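Local coordinates for protein protoporphyrinogen oxidase (Exiguobacterium sibiricum, PDB 3LOV) that binds FAD and probably oxidises coproporphyrinogen III to coproporphyrin III with molecular oxygen in haem b biosynthesis, at residues Pro411-Arg425 against Ile435-Leu447. Sequence-based numbering, arbitrary orientation. Where two conformers were deposited one is given.
Sequences PAYTVGHADRIQRVR and IYLAGLAYDGVGL. With FAD (flavin-adenine dinucleotide), chain B.
Two backbone groups grip the phenol oxygen of Tyr413: OH donates to Leu440 O at 2.5 Å, coming from above the carbonyl plane, and takes the N-H of Gly444 at the ring edge, with Gly444 N 2.8 Å from Tyr413 OH. One side chain thus spans the loop from Leu440 to Gly444. Beside it, His417 sets its ring over a face of the Tyr413 ring, NE2 lying above the centre, and the same NE2 donates to Ala441 O (2.8 Å) within the imidazole plane, though the bond is bent, with an N-H...O angle of 132°. Having CG anti to the backbone N (chi1 -175°) swings the imidazole off the first turn of helix 417-431 toward this carbonyl. Ile421 CG1 sits against the opposite imidazole face, toward its rim, and its CD1 meets Tyr442 CD1 at 4.0 Å.

This loop comes after strand 435-437, the edge strand of the parallel sheet in the Rossmann-type FAD domain, and leads into helix 447-463. Its far side is the cofactor site: Val445 O accepts from O3' of FAD, and Leu447 N donates to flavin O2 at 2.8 Å. Pro411 CD packs on Leu440 CD1 and Val445 CG2, both side chains of FAD-binding residues.

Further along the helix, Arg425 meets the Asp443 carboxylate end-on, the two planes nearly coplanar: NH1 lies 2.9 Å from Asp443 OD1, on its syn lone pair, and NH2 bonds OD2, which Ser453 OG also holds. Arg425 NH2 also donates a nearly straight bond (169°) to Leu437 O, 2.8 Å away. Replacing Arg425 with a leucine would probably leave the Asp443 carboxylate without its counter-charge and Leu437 O without its strong guanidinium donor. Nearby, Val424 CG1 touches Leu437 CD1, and a water links Arg425 O to Ile435 O.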
ATOM      1  N   PRO A 411      -1.455   7.394  -3.106  1.00 22.12           N
ATOM      2  CA  PRO A 411      -1.191   8.779  -2.687  1.00 22.43           C
ATOM      3  C   PRO A 411       0.169   8.965  -2.073  1.00 22.92           C
ATOM      4  O   PRO A 411       0.662   8.074  -1.392  1.00 21.10           O
ATOM      5  CB  PRO A 411      -2.231   9.043  -1.595  1.00 22.52           C
ATOM      6  CG  PRO A 411      -3.236   7.991  -1.732  1.00 28.12           C
ATOM      7  CD  PRO A 411      -2.490   6.776  -2.276  1.00 23.24           C
ATOM      8  N   ALA A 412       0.719  10.155  -2.285  1.00 22.30           N
ATOM      9  CA  ALA A 412       1.990  10.570  -1.760  1.00 20.99           C
ATOM     10  C   ALA A 412       1.736  11.374  -0.495  1.00 21.33           C
ATOM     11  O   ALA A 412       1.404  12.604  -0.556  1.00 20.48           O
ATOM     12  CB  ALA A 412       2.727  11.437  -2.828  1.00 19.44           C
ATOM     13  N   TYR A 413       1.847  10.682   0.644  1.00 17.17           N
ATOM     14  CA  TYR A 413       1.795  11.306   1.958  1.00 19.00           C
ATOM     15  C   TYR A 413       3.114  12.011   2.249  1.00 19.40           C
ATOM     16  O   TYR A 413       4.151  11.396   2.154  1.00 22.76           O
ATOM     17  CB  TYR A 413       1.639  10.266   3.091  1.00 17.83           C
ATOM     18  CG  TYR A 413       0.290   9.561   3.270  1.00 17.84           C
ATOM     19  CD1 TYR A 413      -0.610   9.377   2.211  1.00 20.43           C
ATOM     20  CD2 TYR A 413      -0.024   8.986   4.489  1.00 15.98           C
ATOM     21  CE1 TYR A 413      -1.827   8.678   2.381  1.00 22.97           C
ATOM     22  CE2 TYR A 413      -1.237   8.283   4.675  1.00 20.75           C
ATOM     23  CZ  TYR A 413      -2.136   8.152   3.635  1.00 20.22           C
ATOM     24  OH  TYR A 413      -3.298   7.445   3.839  1.00 15.54           O
ATOM     25  N   THR A 414       3.066  13.250   2.709  1.00 18.86           N
ATOM     26  CA  THR A 414       4.281  14.005   3.001  1.00 22.36           C
ATOM     27  C   THR A 414       4.167  14.534   4.402  1.00 23.48           C
ATOM     28  O   THR A 414       3.144  14.325   5.032  1.00 26.52           O
ATOM     29  CB  THR A 414       4.431  15.217   2.053  1.00 23.92           C
ATOM     30  OG1 THR A 414       3.347  16.121   2.302  1.00 25.16           O
ATOM     31  CG2 THR A 414       4.447  14.770   0.529  1.00 19.55           C
ATOM     32  N   VAL A 415       5.202  15.225   4.887  1.00 23.76           N
ATOM     33  CA  VAL A 415       5.205  15.804   6.227  1.00 22.50           C
ATOM     34  C   VAL A 415       3.964  16.661   6.419  1.00 21.00           C
ATOM     35  O   VAL A 415       3.644  17.453   5.544  1.00 19.31           O
ATOM     36  CB  VAL A 415       6.465  16.657   6.486  1.00 23.60           C
ATOM     37  CG1 VAL A 415       6.371  17.351   7.860  1.00 25.23           C
ATOM     38  CG2 VAL A 415       7.737  15.767   6.380  1.00 21.31           C
ATOM     39  N   GLY A 416       3.306  16.470   7.572  1.00 21.85           N
ATOM     40  CA  GLY A 416       2.043  17.138   7.993  1.00 22.25           C
ATOM     41  C   GLY A 416       0.708  16.527   7.502  1.00 22.71           C
ATOM     42  O   GLY A 416      -0.370  17.106   7.709  1.00 20.01           O
ATOM     43  N   HIS A 417       0.775  15.377   6.828  1.00 20.91           N
ATOM     44  CA  HIS A 417      -0.422  14.747   6.261  1.00 19.85           C
ATOM     45  C   HIS A 417      -1.505  14.519   7.302  1.00 20.53           C
ATOM     46  O   HIS A 417      -2.628  14.900   7.082  1.00 21.84           O
ATOM     47  CB  HIS A 417      -0.080  13.402   5.586  1.00 20.62           C
ATOM     48  CG  HIS A 417      -1.240  12.765   4.896  1.00 18.62           C
ATOM     49  ND1 HIS A 417      -1.658  13.153   3.641  1.00 20.61           N
ATOM     50  CD2 HIS A 417      -2.088  11.784   5.295  1.00 18.19           C
ATOM     51  CE1 HIS A 417      -2.703  12.422   3.288  1.00 23.33           C
ATOM     52  NE2 HIS A 417      -2.990  11.592   4.278  1.00 18.58           N
ATOM     53  N   ALA A 418      -1.168  13.885   8.419  1.00 19.42           N
ATOM     54  CA  ALA A 418      -2.157  13.500   9.403  1.00 20.94           C
ATOM     55  C   ALA A 418      -2.906  14.741   9.929  1.00 21.43           C
ATOM     56  O   ALA A 418      -4.119  14.737   9.997  1.00 24.35           O
ATOM     57  CB  ALA A 418      -1.492  12.684  10.546  1.00 20.51           C
ATOM     58  N   ASP A 419      -2.192  15.829  10.183  1.00 21.93           N
ATOM     59  CA  ASP A 419      -2.819  17.107  10.579  1.00 23.57           C
ATOM     60  C   ASP A 419      -3.645  17.723   9.480  1.00 23.94           C
ATOM     61  O   ASP A 419      -4.708  18.263   9.756  1.00 23.53           O
ATOM     62  CB  ASP A 419      -1.779  18.130  11.027  1.00 26.42           C
ATOM     63  CG  ASP A 419      -1.171  17.788  12.371  1.00 28.78           C
ATOM     64  OD1 ASP A 419      -1.719  16.913  13.056  1.00 29.96           O
ATOM     65  OD2 ASP A 419      -0.145  18.386  12.731  1.00 36.05           O
ATOM     66  N   ARG A 420      -3.192  17.614   8.244  1.00 23.17           N
ATOM     67  CA  ARG A 420      -4.016  18.074   7.132  1.00 24.19           C
ATOM     68  C   ARG A 420      -5.347  17.276   7.008  1.00 26.95           C
ATOM     69  O   ARG A 420      -6.418  17.844   6.762  1.00 26.28           O
ATOM     70  CB  ARG A 420      -3.218  18.028   5.849  1.00 24.16           C
ATOM     71  CG  ARG A 420      -2.204  19.182   5.734  1.00 26.33           C
ATOM     72  CD  ARG A 420      -1.636  19.253   4.333  1.00 20.39           C
ATOM     73  NE  ARG A 420      -0.851  18.065   3.948  1.00 22.80           N
ATOM     74  CZ  ARG A 420       0.424  17.875   4.284  1.00 27.43           C
ATOM     75  NH1 ARG A 420       1.079  18.796   4.995  1.00 24.71           N
ATOM     76  NH2 ARG A 420       1.066  16.804   3.859  1.00 25.54           N
ATOM     77  N   ILE A 421      -5.277  15.969   7.193  1.00 25.17           N
ATOM     78  CA  ILE A 421      -6.476  15.148   7.103  1.00 23.96           C
ATOM     79  C   ILE A 421      -7.450  15.493   8.261  1.00 24.70           C
ATOM     80  O   ILE A 421      -8.649  15.512   8.038  1.00 24.10           O
ATOM     81  CB  ILE A 421      -6.115  13.695   7.105  1.00 23.10           C
ATOM     82  CG1 ILE A 421      -5.390  13.329   5.773  1.00 18.68           C
ATOM     83  CG2 ILE A 421      -7.334  12.772   7.468  1.00 18.68           C
ATOM     84  CD1 ILE A 421      -6.066  13.758   4.459  1.00 21.44           C
ATOM     85  N   GLN A 422      -6.963  15.745   9.483  1.00 25.41           N
ATOM     86  CA  GLN A 422      -7.820  16.216  10.602  0.50 25.05           C
ATOM     87  C   GLN A 422      -8.557  17.495  10.185  1.00 25.62           C
ATOM     88  O   GLN A 422      -9.770  17.659  10.405  1.00 27.57           O
ATOM     89  CB  GLN A 422      -6.979  16.450  11.891  0.50 24.61           C
ATOM     90  CG  GLN A 422      -7.589  17.453  12.899  0.50 24.61           C
ATOM     91  CD  GLN A 422      -6.743  17.675  14.171  0.50 30.91           C
ATOM     92  OE1 GLN A 422      -5.746  16.994  14.412  0.50 29.02           O
ATOM     93  NE2 GLN A 422      -7.162  18.633  14.990  0.50 23.81           N
ATOM     94  N   ARG A 423      -7.819  18.426   9.589  1.00 23.32           N
ATOM     95  CA  ARG A 423      -8.446  19.651   9.151  1.00 25.90           C
ATOM     96  C   ARG A 423      -9.480  19.388   8.035  1.00 23.61           C
ATOM     97  O   ARG A 423     -10.544  19.956   8.080  1.00 19.20           O
ATOM     98  CB  ARG A 423      -7.396  20.710   8.760  1.00 31.16           C
ATOM     99  CG  ARG A 423      -7.987  22.135   8.537  1.00 36.43           C
ATOM    100  CD  ARG A 423      -8.357  22.300   7.083  1.00 44.91           C
ATOM    101  NE  ARG A 423      -9.396  23.282   6.789  1.00 48.79           N
ATOM    102  CZ  ARG A 423      -9.980  23.400   5.602  1.00 48.89           C
ATOM    103  NH1 ARG A 423      -9.652  22.567   4.608  1.00 39.63           N
ATOM    104  NH2 ARG A 423     -10.904  24.338   5.405  1.00 58.95           N
ATOM    105  N   VAL A 424      -9.185  18.523   7.056  1.00 21.27           N
ATOM    106  CA  VAL A 424     -10.173  18.131   6.025  1.00 21.14           C
ATOM    107  C   VAL A 424     -11.485  17.611   6.698  1.00 22.79           C
ATOM    108  O   VAL A 424     -12.584  18.101   6.406  1.00 23.69           O
ATOM    109  CB  VAL A 424      -9.544  17.108   4.978  1.00 23.44           C
ATOM    110  CG1 VAL A 424     -10.596  16.336   4.179  1.00 18.19           C
ATOM    111  CG2 VAL A 424      -8.570  17.805   4.016  1.00 19.30           C
ATOM    112  N   ARG A 425     -11.349  16.704   7.664  1.00 22.52           N
ATOM    113  CA  ARG A 425     -12.497  16.105   8.350  1.00 23.00           C
ATOM    114  C   ARG A 425     -13.348  17.109   9.129  1.00 24.71           C
ATOM    115  O   ARG A 425     -14.587  17.012   9.100  1.00 23.63           O
ATOM    116  CB  ARG A 425     -12.040  14.977   9.265  1.00 23.86           C
ATOM    117  CG  ARG A 425     -11.561  13.735   8.464  1.00 19.13           C
ATOM    118  CD  ARG A 425     -11.290  12.574   9.405  1.00 26.81           C
ATOM    119  NE  ARG A 425     -11.293  11.282   8.721  1.00 25.06           N
ATOM    120  CZ  ARG A 425     -10.288  10.405   8.739  1.00 22.55           C
ATOM    121  NH1 ARG A 425      -9.172  10.620   9.437  1.00 22.23           N
ATOM    122  NH2 ARG A 425     -10.427   9.261   8.096  1.00 25.84           N
ATOM    123  N   ILE A 435     -21.281  13.646   7.483  1.00 25.00           N
ATOM    124  CA  ILE A 435     -20.505  13.049   6.411  1.00 23.39           C
ATOM    125  C   ILE A 435     -19.098  12.788   6.919  1.00 21.34           C
ATOM    126  O   ILE A 435     -18.465  13.667   7.495  1.00 18.16           O
ATOM    127  CB  ILE A 435     -20.583  13.893   5.119  1.00 23.20           C
ATOM    128  CG1 ILE A 435     -22.064  14.022   4.699  1.00 23.63           C
ATOM    129  CG2 ILE A 435     -19.732  13.284   3.986  1.00 22.52           C
ATOM    130  CD1 ILE A 435     -22.281  14.546   3.306  1.00 16.99           C
ATOM    131  N   TYR A 436     -18.654  11.539   6.752  1.00 20.14           N
ATOM    132  CA  TYR A 436     -17.385  11.039   7.294  1.00 18.18           C
ATOM    133  C   TYR A 436     -16.606  10.461   6.121  1.00 20.38           C
ATOM    134  O   TYR A 436     -17.191  10.082   5.089  1.00 22.60           O
ATOM    135  CB  TYR A 436     -17.623   9.979   8.407  1.00 19.78           C
ATOM    136  CG  TYR A 436     -18.372  10.523   9.619  1.00 19.61           C
ATOM    137  CD1 TYR A 436     -19.773  10.612   9.649  1.00 23.35           C
ATOM    138  CD2 TYR A 436     -17.686  10.961  10.721  1.00 17.94           C
ATOM    139  CE1 TYR A 436     -20.444  11.173  10.774  1.00 25.12           C
ATOM    140  CE2 TYR A 436     -18.343  11.502  11.845  1.00 23.65           C
ATOM    141  CZ  TYR A 436     -19.715  11.601  11.852  1.00 20.25           C
ATOM    142  OH  TYR A 436     -20.285  12.126  12.975  1.00 33.90           O
ATOM    143  N   LEU A 437     -15.284  10.472   6.258  1.00 19.31           N
ATOM    144  CA  LEU A 437     -14.348   9.968   5.247  1.00 20.06           C
ATOM    145  C   LEU A 437     -13.481   8.840   5.792  1.00 17.73           C
ATOM    146  O   LEU A 437     -13.000   8.919   6.922  1.00 19.18           O
ATOM    147  CB  LEU A 437     -13.401  11.110   4.811  1.00 18.92           C
ATOM    148  CG  LEU A 437     -14.028  12.434   4.432  1.00 21.11           C
ATOM    149  CD1 LEU A 437     -12.986  13.509   4.154  1.00 21.19           C
ATOM    150  CD2 LEU A 437     -14.906  12.243   3.208  1.00 21.34           C
ATOM    151  N   ALA A 438     -13.208   7.836   4.953  1.00 19.04           N
ATOM    152  CA  ALA A 438     -12.313   6.734   5.301  1.00 16.91           C
ATOM    153  C   ALA A 438     -11.719   6.120   4.046  1.00 15.48           C
ATOM    154  O   ALA A 438     -12.265   6.230   2.951  1.00 19.56           O
ATOM    155  CB  ALA A 438     -13.071   5.650   6.137  1.00 15.86           C
ATOM    156  N   GLY A 439     -10.565   5.497   4.204  1.00 15.95           N
ATOM    157  CA  GLY A 439      -9.845   4.921   3.101  1.00 14.86           C
ATOM    158  C   GLY A 439      -8.398   5.335   2.974  1.00 16.31           C
ATOM    159  O   GLY A 439      -7.823   5.991   3.839  1.00 15.01           O
ATOM    160  N   LEU A 440      -7.808   4.945   1.853  1.00 17.32           N
ATOM    161  CA  LEU A 440      -6.348   4.989   1.723  1.00 20.86           C
ATOM    162  C   LEU A 440      -5.757   6.387   1.624  1.00 21.52           C
ATOM    163  O   LEU A 440      -4.546   6.544   1.819  1.00 23.88           O
ATOM    164  CB  LEU A 440      -5.896   4.143   0.554  1.00 18.40           C
ATOM    165  CG  LEU A 440      -5.839   4.681  -0.880  1.00 24.52           C
ATOM    166  CD1 LEU A 440      -4.890   3.721  -1.605  1.00 27.96           C
ATOM    167  CD2 LEU A 440      -7.195   4.744  -1.568  1.00 26.02           C
ATOM    168  N   ALA A 441      -6.600   7.385   1.346  1.00 17.80           N
ATOM    169  CA  ALA A 441      -6.123   8.783   1.263  1.00 19.09           C
ATOM    170  C   ALA A 441      -5.778   9.301   2.651  1.00 21.34           C
ATOM    171  O   ALA A 441      -5.015  10.287   2.803  1.00 16.07           O
ATOM    172  CB  ALA A 441      -7.196   9.673   0.693  1.00 14.43           C
ATOM    173  N   TYR A 442      -6.391   8.672   3.663  1.00 20.73           N
ATOM    174  CA  TYR A 442      -6.489   9.325   4.982  1.00 20.85           C
ATOM    175  C   TYR A 442      -5.518   8.888   6.057  1.00 18.95           C
ATOM    176  O   TYR A 442      -4.725   9.706   6.538  1.00 20.26           O
ATOM    177  CB  TYR A 442      -7.938   9.281   5.483  1.00 20.96           C
ATOM    178  CG  TYR A 442      -8.905   9.748   4.401  1.00 18.01           C
ATOM    179  CD1 TYR A 442      -9.016  11.101   4.088  1.00 22.88           C
ATOM    180  CD2 TYR A 442      -9.674   8.846   3.673  1.00 15.45           C
ATOM    181  CE1 TYR A 442      -9.849  11.551   3.083  1.00 22.77           C
ATOM    182  CE2 TYR A 442     -10.543   9.299   2.670  1.00 15.62           C
ATOM    183  CZ  TYR A 442     -10.597  10.633   2.355  1.00 20.23           C
ATOM    184  OH  TYR A 442     -11.418  11.114   1.350  1.00 21.78           O
ATOM    185  N   ASP A 443      -5.627   7.638   6.484  1.00 20.97           N
ATOM    186  CA  ASP A 443      -4.975   7.172   7.710  1.00 20.74           C
ATOM    187  C   ASP A 443      -3.957   6.019   7.439  1.00 19.88           C
ATOM    188  O   ASP A 443      -3.813   5.109   8.247  1.00 20.06           O
ATOM    189  CB  ASP A 443      -6.035   6.672   8.692  1.00 24.35           C
ATOM    190  CG  ASP A 443      -7.172   7.666   8.909  1.00 20.39           C
ATOM    191  OD1 ASP A 443      -6.883   8.833   9.172  1.00 18.94           O
ATOM    192  OD2 ASP A 443      -8.359   7.251   8.824  1.00 21.01           O
ATOM    193  N   GLY A 444      -3.281   6.060   6.292  1.00 18.86           N
ATOM    194  CA  GLY A 444      -2.349   5.006   5.905  1.00 20.89           C
ATOM    195  C   GLY A 444      -2.872   4.308   4.678  1.00 20.67           C
ATOM    196  O   GLY A 444      -4.055   4.022   4.567  1.00 20.85           O
ATOM    197  N   VAL A 445      -1.962   3.995   3.780  1.00 18.76           N
ATOM    198  CA  VAL A 445      -2.275   3.384   2.516  1.00 20.33           C
ATOM    199  C   VAL A 445      -2.627   1.895   2.544  1.00 19.09           C
ATOM    200  O   VAL A 445      -3.372   1.438   1.691  1.00 20.50           O
ATOM    201  CB  VAL A 445      -1.095   3.654   1.543  1.00 20.77           C
ATOM    202  CG1 VAL A 445      -1.193   2.800   0.311  1.00 25.05           C
ATOM    203  CG2 VAL A 445      -1.098   5.146   1.210  1.00 18.50           C
ATOM    204  N   GLY A 446      -2.134   1.147   3.526  1.00 18.74           N
ATOM    205  CA  GLY A 446      -2.206  -0.328   3.511  1.00 16.57           C
ATOM    206  C   GLY A 446      -3.540  -0.918   3.925  1.00 16.23           C
ATOM    207  O   GLY A 446      -4.343  -0.254   4.567  1.00 15.86           O
ATOM    208  N   LEU A 447      -3.768  -2.188   3.595  1.00 15.91           N
ATOM    209  CA  LEU A 447      -5.039  -2.835   3.880  1.00 17.07           C
ATOM    210  C   LEU A 447      -5.467  -2.695   5.351  1.00 17.66           C
ATOM    211  O   LEU A 447      -6.630  -2.328   5.634  1.00 19.01           O
ATOM    212  CB  LEU A 447      -5.047  -4.288   3.425  1.00 15.54           C
ATOM    213  CG  LEU A 447      -4.933  -4.464   1.932  1.00 19.03           C
ATOM    214  CD1 LEU A 447      -4.517  -5.882   1.587  1.00 16.45           C
ATOM    215  CD2 LEU A 447      -6.214  -4.128   1.221  1.00 13.64           C
TER
HETATM  216  PA  FAD B 500     -10.350   1.070  -3.318  1.00 17.82           P
HETATM  217  O1A FAD B 500      -9.862  -0.338  -3.254  1.00 18.79           O
HETATM  218  O2A FAD B 500      -9.800   1.969  -4.360  1.00 15.01           O
HETATM  219  O5B FAD B 500     -11.935   1.042  -3.458  1.00 20.72           O
HETATM  220  C5B FAD B 500     -12.685   2.164  -3.847  1.00 16.19           C
HETATM  221  C4B FAD B 500     -14.071   1.668  -4.276  1.00 16.20           C
HETATM  222  O4B FAD B 500     -14.958   2.769  -4.487  1.00 15.61           O
HETATM  223  C3B FAD B 500     -13.983   0.856  -5.551  1.00 16.44           C
HETATM  224  O3B FAD B 500     -14.722  -0.349  -5.460  1.00 14.25           O
HETATM  225  C2B FAD B 500     -14.557   1.831  -6.561  1.00 17.01           C
HETATM  226  O2B FAD B 500     -15.202   1.210  -7.615  1.00 15.72           O
HETATM  227  C1B FAD B 500     -15.564   2.608  -5.739  1.00 17.25           C
HETATM  228  N9A FAD B 500     -15.937   3.928  -6.269  1.00 17.90           N
HETATM  229  C8A FAD B 500     -15.213   4.880  -6.954  1.00 21.99           C
HETATM  230  N7A FAD B 500     -16.002   5.949  -7.232  1.00 16.36           N
HETATM  231  C5A FAD B 500     -17.245   5.683  -6.728  1.00 19.04           C
HETATM  232  C6A FAD B 500     -18.446   6.395  -6.686  1.00 21.65           C
HETATM  233  N6A FAD B 500     -18.538   7.623  -7.188  1.00 16.43           N
HETATM  234  N1A FAD B 500     -19.559   5.829  -6.085  1.00 16.90           N
HETATM  235  C2A FAD B 500     -19.478   4.592  -5.491  1.00 18.13           C
HETATM  236  N3A FAD B 500     -18.281   3.900  -5.510  1.00 17.02           N
HETATM  237  C4A FAD B 500     -17.205   4.426  -6.131  1.00 20.86           C
HETATM  238  N1  FAD B 500      -1.758  -2.607   0.731  1.00 22.22           N
HETATM  239  C2  FAD B 500      -1.257  -3.608   1.518  1.00 22.51           C
HETATM  240  O2  FAD B 500      -1.560  -3.678   2.717  1.00 15.26           O
HETATM  241  N3  FAD B 500      -0.391  -4.525   0.979  1.00 19.80           N
HETATM  242  C4  FAD B 500       0.006  -4.469  -0.307  1.00 23.54           C
HETATM  243  O4  FAD B 500       0.751  -5.334  -0.728  1.00 24.44           O
HETATM  244  C4X FAD B 500      -0.454  -3.452  -1.117  1.00 22.14           C
HETATM  245  N5  FAD B 500      -0.087  -3.416  -2.453  1.00 18.13           N
HETATM  246  C5X FAD B 500      -0.588  -2.386  -3.254  1.00 26.05           C
HETATM  247  C6  FAD B 500      -0.202  -2.304  -4.597  1.00 25.58           C
HETATM  248  C7  FAD B 500      -0.697  -1.273  -5.413  1.00 27.01           C
HETATM  249  C7M FAD B 500      -0.286  -1.196  -6.854  1.00 27.99           C
HETATM  250  C8  FAD B 500      -1.613  -0.337  -4.899  1.00 23.91           C
HETATM  251  C8M FAD B 500      -2.162   0.801  -5.741  1.00 23.18           C
HETATM  252  C9  FAD B 500      -2.016  -0.417  -3.570  1.00 18.94           C
HETATM  253  C9A FAD B 500      -1.507  -1.434  -2.730  1.00 17.41           C
HETATM  254  N10 FAD B 500      -1.909  -1.517  -1.391  1.00 16.08           N
HETATM  255  C10 FAD B 500      -1.368  -2.529  -0.588  1.00 21.87           C
HETATM  256  C1' FAD B 500      -2.861  -0.537  -0.747  1.00 17.38           C
HETATM  257  C2' FAD B 500      -4.287  -1.140  -0.777  1.00 19.51           C
HETATM  258  O2' FAD B 500      -4.669  -1.296  -2.093  1.00 20.77           O
HETATM  259  C3' FAD B 500      -5.329  -0.267  -0.065  1.00 16.92           C
HETATM  260  O3' FAD B 500      -5.077  -0.421   1.326  1.00 30.23           O
HETATM  261  C4' FAD B 500      -6.811  -0.656  -0.301  1.00 19.29           C
HETATM  262  O4' FAD B 500      -7.086  -1.365  -1.494  1.00 26.01           O
HETATM  263  C5' FAD B 500      -7.702   0.570  -0.365  1.00 22.86           C
HETATM  264  O5' FAD B 500      -9.043   0.156  -0.427  1.00 20.38           O
HETATM  265  P   FAD B 500     -10.181   1.250  -0.437  1.00 14.00           P
HETATM  266  O1P FAD B 500      -9.868   2.415   0.465  1.00 15.72           O
HETATM  267  O2P FAD B 500     -11.567   0.670  -0.289  1.00 17.71           O
HETATM  268  O3P FAD B 500     -10.101   1.871  -1.949  1.00 13.66           O
HETATM  269  O   HOH W   1     -14.389  11.849   8.600  1.00 23.20           O
HETATM  270  O   HOH W   2     -15.676  14.236   7.894  1.00 32.66           O